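Local coordinates for protein inositol monophosphatase (Zymomonas mobilis, PDB 4N81) that probably removes phosphate from inositol monophosphate or a related phosphate ester, using magnesium ions, at residues G220-P232 with E240-L254. Numbering follows the deposited sequence.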
loop_
_atom_site.group_PDB
_atom_site.type_symbol
_atom_site.label_atom_id
_atom_site.label_comp_id
_atom_site.label_asym_id
_atom_site.label_seq_id
_atom_site.Cartn_x
_atom_site.Cartn_y
_atom_site.Cartn_z
ATOM N N GLY A 220 -0.875 9.717 -21.379
ATOM C CA GLY A 220 -1.773 9.109 -22.351
ATOM C C GLY A 220 -3.087 8.765 -21.684
ATOM O O GLY A 220 -4.055 8.379 -22.382
ATOM N N ALA A 221 -3.124 8.855 -20.345
ATOM C CA ALA A 221 -4.417 8.765 -19.613
ATOM C C ALA A 221 -5.133 10.120 -19.512
ATOM O O ALA A 221 -6.250 10.202 -19.041
ATOM C CB ALA A 221 -4.246 8.112 -18.202
ATOM N N GLY A 222 -4.496 11.184 -19.984
ATOM C CA GLY A 222 -5.127 12.492 -19.883
ATOM C C GLY A 222 -4.511 13.366 -18.786
ATOM O O GLY A 222 -4.910 14.537 -18.612
ATOM N N GLY A 223 -3.540 12.822 -18.056
ATOM C CA GLY A 223 -2.896 13.596 -16.987
ATOM C C GLY A 223 -1.696 14.415 -17.441
ATOM O O GLY A 223 -1.432 14.588 -18.635
ATOM N N ILE A 224 -0.973 14.961 -16.472
ATOM C CA ILE A 224 0.184 15.761 -16.826
ATOM C C ILE A 224 1.262 15.371 -15.806
ATOM O O ILE A 224 0.973 15.145 -14.639
ATOM C CB ILE A 224 -0.129 17.282 -16.769
ATOM C CG1 ILE A 224 1.125 18.137 -17.029
ATOM C CG2 ILE A 224 -0.725 17.711 -15.413
ATOM C CD1 ILE A 224 0.669 19.629 -17.412
ATOM N N MET A 225 2.507 15.284 -16.267
ATOM C CA MET A 225 3.578 14.905 -15.381
ATOM C C MET A 225 4.815 15.696 -15.789
ATOM O O MET A 225 5.250 15.634 -16.942
ATOM C CB MET A 225 3.800 13.388 -15.454
ATOM C CG MET A 225 4.782 12.906 -14.414
ATOM S SD MET A 225 4.691 11.087 -14.303
ATOM C CE MET A 225 6.122 10.900 -13.282
ATOM N N ARG A 226 5.318 16.502 -14.841
ATOM C CA ARG A 226 6.383 17.441 -15.115
ATOM C C ARG A 226 7.342 17.508 -13.922
ATOM O O ARG A 226 7.098 16.889 -12.894
ATOM C CB ARG A 226 5.783 18.860 -15.262
ATOM C CG ARG A 226 4.685 19.016 -16.349
ATOM C CD ARG A 226 5.356 19.101 -17.705
ATOM N NE ARG A 226 4.409 18.904 -18.787
ATOM C CZ ARG A 226 3.622 19.852 -19.280
ATOM N NH1 ARG A 226 3.665 21.103 -18.795
ATOM N NH2 ARG A 226 2.791 19.539 -20.280
ATOM N N ASP A 227 8.406 18.307 -14.045
ATOM C CA ASP A 227 9.165 18.648 -12.834
ATOM C C ASP A 227 8.511 19.799 -12.069
ATOM O O ASP A 227 7.407 20.223 -12.423
ATOM C CB ASP A 227 10.663 18.876 -13.082
ATOM C CG ASP A 227 10.966 20.147 -13.875
ATOM O OD1 ASP A 227 12.100 20.211 -14.420
ATOM O OD2 ASP A 227 10.119 21.071 -13.939
ATOM N N TRP A 228 9.158 20.252 -10.991
ATOM C CA TRP A 228 8.538 21.265 -10.102
ATOM C C TRP A 228 8.612 22.695 -10.706
ATOM O O TRP A 228 8.076 23.631 -10.130
ATOM C CB TRP A 228 9.193 21.252 -8.695
ATOM C CG TRP A 228 8.925 19.977 -7.931
ATOM C CD1 TRP A 228 8.157 18.869 -8.336
ATOM C CD2 TRP A 228 9.380 19.687 -6.618
ATOM N NE1 TRP A 228 8.136 17.923 -7.309
ATOM C CE2 TRP A 228 8.889 18.410 -6.260
ATOM C CE3 TRP A 228 10.178 20.393 -5.703
ATOM C CZ2 TRP A 228 9.167 17.822 -5.006
ATOM C CZ3 TRP A 228 10.454 19.812 -4.449
ATOM C CH2 TRP A 228 9.936 18.535 -4.114
ATOM N N GLN A 229 9.314 22.857 -11.823
ATOM C CA GLN A 229 9.260 24.084 -12.629
ATOM C C GLN A 229 8.272 23.993 -13.801
ATOM O O GLN A 229 8.299 24.837 -14.712
ATOM C CB GLN A 229 10.663 24.443 -13.159
ATOM C CG GLN A 229 11.627 25.011 -12.050
ATOM C CD GLN A 229 12.100 23.919 -11.118
ATOM O OE1 GLN A 229 12.656 22.908 -11.576
ATOM N NE2 GLN A 229 11.894 24.103 -9.809
ATOM N N ASN A 230 7.444 22.952 -13.790
ATOM C CA ASN A 230 6.475 22.657 -14.871
ATOM C C ASN A 230 7.174 22.392 -16.218
ATOM O O ASN A 230 6.584 22.610 -17.280
ATOM C CB ASN A 230 5.458 23.802 -15.072
ATOM C CG ASN A 230 4.265 23.368 -15.942
ATOM O OD1 ASN A 230 3.823 22.225 -15.857
ATOM N ND2 ASN A 230 3.789 24.262 -16.809
ATOM N N ARG A 231 8.415 21.914 -16.169
ATOM C CA ARG A 231 9.133 21.557 -17.391
ATOM C C ARG A 231 9.048 20.050 -17.679
ATOM O O ARG A 231 8.803 19.262 -16.772
ATOM C CB ARG A 231 10.621 21.981 -17.267
ATOM C CG ARG A 231 10.823 23.522 -17.223
ATOM C CD ARG A 231 12.313 23.900 -16.937
ATOM N NE ARG A 231 12.412 25.369 -16.969
ATOM C CZ ARG A 231 12.594 26.119 -18.045
ATOM N NH1 ARG A 231 12.817 25.582 -19.261
ATOM N NH2 ARG A 231 12.581 27.448 -17.889
ATOM N N PRO A 232 9.295 19.635 -18.930
ATOM C CA PRO A 232 9.275 18.188 -19.248
ATOM C C PRO A 232 10.287 17.392 -18.485
ATOM O O PRO A 232 11.394 17.874 -18.245
ATOM C CB PRO A 232 9.744 18.130 -20.701
ATOM C CG PRO A 232 9.466 19.471 -21.255
ATOM C CD PRO A 232 9.596 20.457 -20.109
ATOM N N GLU A 240 12.688 15.528 -9.191
ATOM C CA GLU A 240 11.527 16.197 -8.599
ATOM C C GLU A 240 10.410 16.010 -9.626
ATOM O O GLU A 240 10.585 16.410 -10.783
ATOM C CB GLU A 240 11.842 17.701 -8.438
ATOM C CG GLU A 240 12.788 17.885 -7.249
ATOM C CD GLU A 240 13.347 19.311 -7.090
ATOM O OE1 GLU A 240 13.057 20.211 -7.925
ATOM O OE2 GLU A 240 14.084 19.495 -6.098
ATOM N N VAL A 241 9.277 15.457 -9.196
ATOM C CA VAL A 241 8.202 15.206 -10.136
ATOM C C VAL A 241 6.895 15.643 -9.527
ATOM O O VAL A 241 6.700 15.558 -8.305
ATOM C CB VAL A 241 8.092 13.676 -10.561
ATOM C CG1 VAL A 241 9.429 13.162 -11.161
ATOM C CG2 VAL A 241 7.754 12.817 -9.409
ATOM N N ILE A 242 5.988 16.079 -10.404
ATOM C CA ILE A 242 4.579 16.259 -10.010
ATOM C C ILE A 242 3.723 15.649 -11.115
ATOM O O ILE A 242 4.003 15.875 -12.314
ATOM C CB ILE A 242 4.214 17.730 -9.758
ATOM C CG1 ILE A 242 2.728 17.866 -9.434
ATOM C CG2 ILE A 242 4.638 18.653 -11.011
ATOM C CD1 ILE A 242 2.390 19.227 -8.813
ATOM N N ALA A 243 2.753 14.825 -10.708
ATOM C CA ALA A 243 1.795 14.260 -11.652
ATOM C C ALA A 243 0.413 14.743 -11.195
ATOM O O ALA A 243 0.156 14.763 -9.981
ATOM C CB ALA A 243 1.893 12.690 -11.630
ATOM N N ALA A 244 -0.436 15.149 -12.142
ATOM C CA ALA A 244 -1.797 15.565 -11.830
ATOM C C ALA A 244 -2.738 14.858 -12.794
ATOM O O ALA A 244 -2.402 14.739 -13.980
ATOM C CB ALA A 244 -1.937 17.080 -12.022
ATOM N N GLY A 245 -3.922 14.445 -12.322
ATOM C CA GLY A 245 -4.899 13.839 -13.246
ATOM C C GLY A 245 -5.566 14.937 -14.072
ATOM O O GLY A 245 -6.070 14.693 -15.175
ATOM N N ASP A 246 -5.537 16.159 -13.549
ATOM C CA ASP A 246 -6.228 17.281 -14.152
ATOM C C ASP A 246 -5.237 18.415 -14.396
ATOM O O ASP A 246 -4.617 18.909 -13.463
ATOM C CB ASP A 246 -7.395 17.719 -13.216
ATOM C CG ASP A 246 -8.335 18.756 -13.879
ATOM O OD1 ASP A 246 -7.895 19.524 -14.730
ATOM O OD2 ASP A 246 -9.523 18.807 -13.514
ATOM N N HIS A 247 -5.109 18.847 -15.632
ATOM C CA HIS A 247 -4.109 19.903 -15.967
ATOM C C HIS A 247 -4.379 21.232 -15.215
ATOM O O HIS A 247 -3.466 22.021 -14.864
ATOM C CB HIS A 247 -4.118 20.207 -17.472
ATOM C CG HIS A 247 -3.644 19.090 -18.361
ATOM N ND1 HIS A 247 -3.805 17.750 -18.065
ATOM C CD2 HIS A 247 -3.046 19.132 -19.576
ATOM C CE1 HIS A 247 -3.324 17.019 -19.057
ATOM N NE2 HIS A 247 -2.859 17.835 -19.985
ATOM N N HIS A 248 -5.647 21.430 -14.887
ATOM C CA HIS A 248 -6.077 22.623 -14.152
ATOM C C HIS A 248 -5.445 22.709 -12.727
ATOM O O HIS A 248 -5.377 23.791 -12.129
ATOM C CB HIS A 248 -7.616 22.609 -14.052
ATOM C CG HIS A 248 -8.206 23.754 -13.274
ATOM N ND1 HIS A 248 -8.329 25.026 -13.790
ATOM C CD2 HIS A 248 -8.766 23.792 -12.041
ATOM C CE1 HIS A 248 -8.919 25.806 -12.904
ATOM N NE2 HIS A 248 -9.183 25.081 -11.827
ATOM N N LEU A 249 -5.039 21.579 -12.162
ATOM C CA LEU A 249 -4.524 21.568 -10.801
ATOM C C LEU A 249 -3.023 21.762 -10.727
ATOM O O LEU A 249 -2.486 21.924 -9.617
ATOM C CB LEU A 249 -4.897 20.241 -10.072
ATOM C CG LEU A 249 -5.824 20.434 -8.868
ATOM C CD1 LEU A 249 -6.952 21.390 -9.167
ATOM C CD2 LEU A 249 -6.364 19.097 -8.396
ATOM N N ILE A 250 -2.314 21.751 -11.877
ATOM C CA ILE A 250 -0.871 21.806 -11.654
ATOM C C ILE A 250 -0.419 23.184 -11.152
ATOM O O ILE A 250 0.416 23.274 -10.276
ATOM C CB ILE A 250 -0.067 21.295 -12.905
ATOM C CG1 ILE A 250 1.443 21.394 -12.642
ATOM C CG2 ILE A 250 -0.390 22.109 -14.123
ATOM C CD1 ILE A 250 2.199 20.280 -13.411
ATOM N N GLU A 251 -0.980 24.270 -11.684
ATOM C CA GLU A 251 -0.618 25.581 -11.115
ATOM C C GLU A 251 -0.916 25.788 -9.606
ATOM O O GLU A 251 -0.039 26.236 -8.860
ATOM C CB GLU A 251 -1.195 26.736 -11.956
ATOM C CG GLU A 251 -0.591 28.091 -11.637
ATOM C CD GLU A 251 -1.214 28.746 -10.402
ATOM O OE1 GLU A 251 -0.502 29.521 -9.701
ATOM O OE2 GLU A 251 -2.402 28.467 -10.126
ATOM N N PRO A 252 -2.160 25.521 -9.168
ATOM C CA PRO A 252 -2.388 25.633 -7.722
ATOM C C PRO A 252 -1.552 24.705 -6.871
ATOM O O PRO A 252 -1.148 25.109 -5.799
ATOM C CB PRO A 252 -3.902 25.322 -7.552
ATOM C CG PRO A 252 -4.344 24.783 -8.836
ATOM C CD PRO A 252 -3.411 25.273 -9.921
ATOM N N ALA A 253 -1.266 23.498 -7.354
ATOM C CA ALA A 253 -0.441 22.595 -6.595
ATOM C C ALA A 253 0.974 23.148 -6.418
ATOM O O ALA A 253 1.517 23.197 -5.290
ATOM C CB ALA A 253 -0.389 21.178 -7.309
ATOM N N LEU A 254 1.571 23.611 -7.505
ATOM C CA LEU A 254 2.954 24.136 -7.390
ATOM C C LEU A 254 2.936 25.401 -6.544
ATOM O O LEU A 254 3.801 25.606 -5.717
ATOM C CB LEU A 254 3.542 24.389 -8.783
ATOM C CG LEU A 254 3.837 23.126 -9.598
ATOM C CD1 LEU A 254 4.281 23.515 -11.051
ATOM C CD2 LEU A 254 4.897 22.232 -8.933
HETATM O O HOH W 1 12.226 20.410 -10.407
HETATM O O HOH W 2 13.409 22.720 -7.625
#
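The indole of Trp228 lies under the side chain of Glu240, whose CB stands almost on the normal of the five-membered ring, 3.6 Å from its centroid, a CH-pi contact. Extended beyond CG, the glutamate runs on across the same face, and its carboxylate stacks on the ring with the two planes 14° apart. Its CD comes within 3.6 Å of CE3 of Trp228. At the ring edge, NE1 of Trp228 gives a hydrogen bond of 2.9 Å to Val241 O; the oxygen lies in the indole plane, but the nitrogen sits well above the carbonyl plane. Two waters join Glu240 OE1 to Gln229, one also accepting from Trp228 N, while OE2 is bonded to Gln204. With an alanine at Trp228, the Glu240 chain would probably lose the ring face it lies on, and Val241 O this donor.

The adjoining strands, 224-226 and 241-244, run antiparallel at 172°. Ile224 with Ala244 and Arg226 with Ile242 are hydrogen-bonded pairs, four N-H...O bonds in all; between them the non-hydrogen-bonded pair Met225 and Ala243 faces Tyr190 of helix 187-194. Past the end of strand 241-244, the His247 ring has Ile224 CB over one face, 4.0 Å from its centroid. CG1 of Ile224, anti to the backbone N (chi1 175°), carries CD1 toward Ile250 CG2, 4.3 Å away. One helical turn after Ile250, Leu254 CD2 packs 3.7 Å from Trp228 O.

Strand 224-226 is an outer strand of the chain's five-stranded mixed sheet, and 241-244 lies between it and 200-203. The chemistry is divided: backbone bonds set the register and helix 250-257 meets Ile224 and the Trp228 carbonyl through methyl groups, whereas at the turn a buried indole combines stacking with an N-H bond, consistent with a fixed ring orientation.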